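Local coordinates for protein transcriptional regulator, BadM/Rrf2 family (Thermincola potens, PDB 4CIC) that probably binds DNA as an Rrf2-family helix-turn-helix transcription factor, an IscR thought to regulate iron-sulfur cluster biogenesis, at residues L21-G26 with E37-S42. The protein carries 3 engineered substitutions. Numbering follows the deposited sequence.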
loop_
_atom_site.group_PDB
_atom_site.type_symbol
_atom_site.label_atom_id
_atom_site.label_comp_id
_atom_site.label_asym_id
_atom_site.label_seq_id
_atom_site.Cartn_x
_atom_site.Cartn_y
_atom_site.Cartn_z
ATOM N N LEU A 21 -23.412 -6.681 1.037
ATOM C CA LEU A 21 -24.258 -7.231 -0.030
ATOM C C LEU A 21 -23.982 -8.714 -0.318
ATOM O O LEU A 21 -24.911 -9.498 -0.547
ATOM C CB LEU A 21 -24.121 -6.403 -1.310
ATOM C CG LEU A 21 -24.681 -4.984 -1.219
ATOM C CD1 LEU A 21 -24.267 -4.167 -2.439
ATOM C CD2 LEU A 21 -26.223 -5.091 -1.181
ATOM N N ALA A 22 -22.713 -9.121 -0.283
ATOM C CA ALA A 22 -22.384 -10.542 -0.470
ATOM C C ALA A 22 -23.037 -11.423 0.595
ATOM O O ALA A 22 -23.534 -12.530 0.299
ATOM C CB ALA A 22 -20.840 -10.756 -0.480
ATOM N N GLN A 23 -23.035 -10.930 1.834
ATOM C CA GLN A 23 -23.639 -11.650 2.964
ATOM C C GLN A 23 -25.136 -11.787 2.826
ATOM O O GLN A 23 -25.728 -12.656 3.451
ATOM C CB GLN A 23 -23.346 -10.943 4.288
ATOM C CG GLN A 23 -21.869 -11.096 4.673
ATOM C CD GLN A 23 -21.537 -10.472 6.024
ATOM O OE1 GLN A 23 -21.596 -9.251 6.193
ATOM N NE2 GLN A 23 -21.168 -11.309 6.988
ATOM N N HIS A 24 -25.744 -10.933 2.011
ATOM C CA HIS A 24 -27.200 -10.998 1.831
ATOM C C HIS A 24 -27.629 -11.450 0.440
ATOM O O HIS A 24 -28.818 -11.402 0.106
ATOM C CB HIS A 24 -27.817 -9.631 2.150
ATOM C CG HIS A 24 -27.682 -9.244 3.590
ATOM N ND1 HIS A 24 -26.568 -8.619 4.092
ATOM C CD2 HIS A 24 -28.529 -9.412 4.638
ATOM C CE1 HIS A 24 -26.724 -8.414 5.391
ATOM N NE2 HIS A 24 -27.906 -8.887 5.743
ATOM N N PHE A 25 -26.676 -11.907 -0.367
ATOM C CA PHE A 25 -26.918 -12.198 -1.779
ATOM C C PHE A 25 -28.018 -13.237 -1.975
ATOM O O PHE A 25 -28.891 -13.054 -2.804
ATOM C CB PHE A 25 -25.617 -12.655 -2.436
ATOM C CG PHE A 25 -25.696 -12.836 -3.940
ATOM C CD1 PHE A 25 -26.195 -11.834 -4.755
ATOM C CD2 PHE A 25 -25.214 -13.992 -4.524
ATOM C CE1 PHE A 25 -26.246 -12.009 -6.141
ATOM C CE2 PHE A 25 -25.225 -14.169 -5.906
ATOM C CZ PHE A 25 -25.750 -13.176 -6.714
ATOM N N GLY A 26 -27.955 -14.320 -1.215
ATOM C CA GLY A 26 -28.947 -15.377 -1.344
ATOM C C GLY A 26 -30.332 -14.941 -0.914
ATOM O O GLY A 26 -31.346 -15.326 -1.512
ATOM N N GLU A 37 -26.497 0.798 8.591
ATOM C CA GLU A 37 -26.724 0.479 9.991
ATOM C C GLU A 37 -25.806 -0.653 10.453
ATOM O O GLU A 37 -25.233 -0.599 11.536
ATOM C CB GLU A 37 -28.189 0.076 10.209
ATOM C CG GLU A 37 -28.701 0.338 11.603
ATOM C CD GLU A 37 -29.324 1.712 11.733
ATOM O OE1 GLU A 37 -30.223 2.034 10.923
ATOM O OE2 GLU A 37 -28.915 2.471 12.639
ATOM N N ARG A 38 -25.675 -1.685 9.631
ATOM C CA ARG A 38 -24.898 -2.852 10.018
ATOM C C ARG A 38 -23.407 -2.555 9.997
ATOM O O ARG A 38 -22.646 -3.127 10.768
ATOM C CB ARG A 38 -25.177 -4.022 9.079
ATOM C CG ARG A 38 -26.508 -4.714 9.329
ATOM C CD ARG A 38 -26.629 -5.962 8.467
ATOM N NE ARG A 38 -26.731 -5.634 7.050
ATOM C CZ ARG A 38 -27.876 -5.383 6.424
ATOM N NH1 ARG A 38 -29.023 -5.428 7.099
ATOM N NH2 ARG A 38 -27.883 -5.099 5.124
ATOM N N GLN A 39 -22.995 -1.672 9.099
ATOM C CA GLN A 39 -21.567 -1.439 8.869
ATOM C C GLN A 39 -21.033 -0.175 9.517
ATOM O O GLN A 39 -19.829 0.101 9.454
ATOM C CB GLN A 39 -21.256 -1.432 7.368
ATOM C CG GLN A 39 -21.592 -2.743 6.658
ATOM C CD GLN A 39 -20.930 -3.949 7.300
ATOM O OE1 GLN A 39 -19.811 -3.867 7.810
ATOM N NE2 GLN A 39 -21.622 -5.074 7.284
ATOM N N GLY A 40 -21.920 0.592 10.140
ATOM C CA GLY A 40 -21.532 1.848 10.761
ATOM C C GLY A 40 -21.009 2.823 9.726
ATOM O O GLY A 40 -19.922 3.380 9.873
ATOM N N LEU A 41 -21.780 3.015 8.662
ATOM C CA LEU A 41 -21.397 3.933 7.596
ATOM C C LEU A 41 -22.382 5.074 7.517
ATOM O O LEU A 41 -23.553 4.915 7.862
ATOM C CB LEU A 41 -21.377 3.221 6.248
ATOM C CG LEU A 41 -20.725 1.842 6.243
ATOM C CD1 LEU A 41 -20.860 1.203 4.875
ATOM C CD2 LEU A 41 -19.263 1.947 6.667
ATOM N N SER A 42 -21.922 6.222 7.038
ATOM C CA SER A 42 -22.817 7.351 6.856
ATOM C C SER A 42 -23.630 7.092 5.606
ATOM O O SER A 42 -23.081 6.729 4.564
ATOM C CB SER A 42 -22.037 8.658 6.731
ATOM O OG SER A 42 -22.344 9.321 5.516
HETATM O O HOH W 1 -20.150 -7.646 7.625
#
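H24 and R38 meet across two helix-borne segments: on the one from helix 9-23, H24 N bonds to L21 O (3.0 Å), while G40, just past helix 32-39, leaves helical geometry with a positive phi (63°). The two side chains approach from opposite directions. CE1 of H24 sits over one face of the R38 guanidinium, near its rim, 3.2 Å from NE, with the planes 38° apart, a tilted overlap rather than a parallel stack. R38 reaches this place because its chain bends at chi3 (-68°). D20 holds both groups and a neighbouring amide: its carboxylate OD2 takes a salt bridge from R38 NE and a hydrogen bond from Q39 NE2, and its backbone O bonds to H24 ND1. With an alanine in place of H24, the guanidinium would probably lose the ring over one face, and the D20 carbonyl its ND1 partner. Beside this pair, a water joins the two amides, 2.6 Å from Q23 OE1 and 3.0 Å from Q39 NE2. The contact thus ties together, at the surface, two helices of the Rrf2-family helix-turn-helix domain, with L21 and A22 packing against strand 68-71 and A22 and Q23 against helix 133-143.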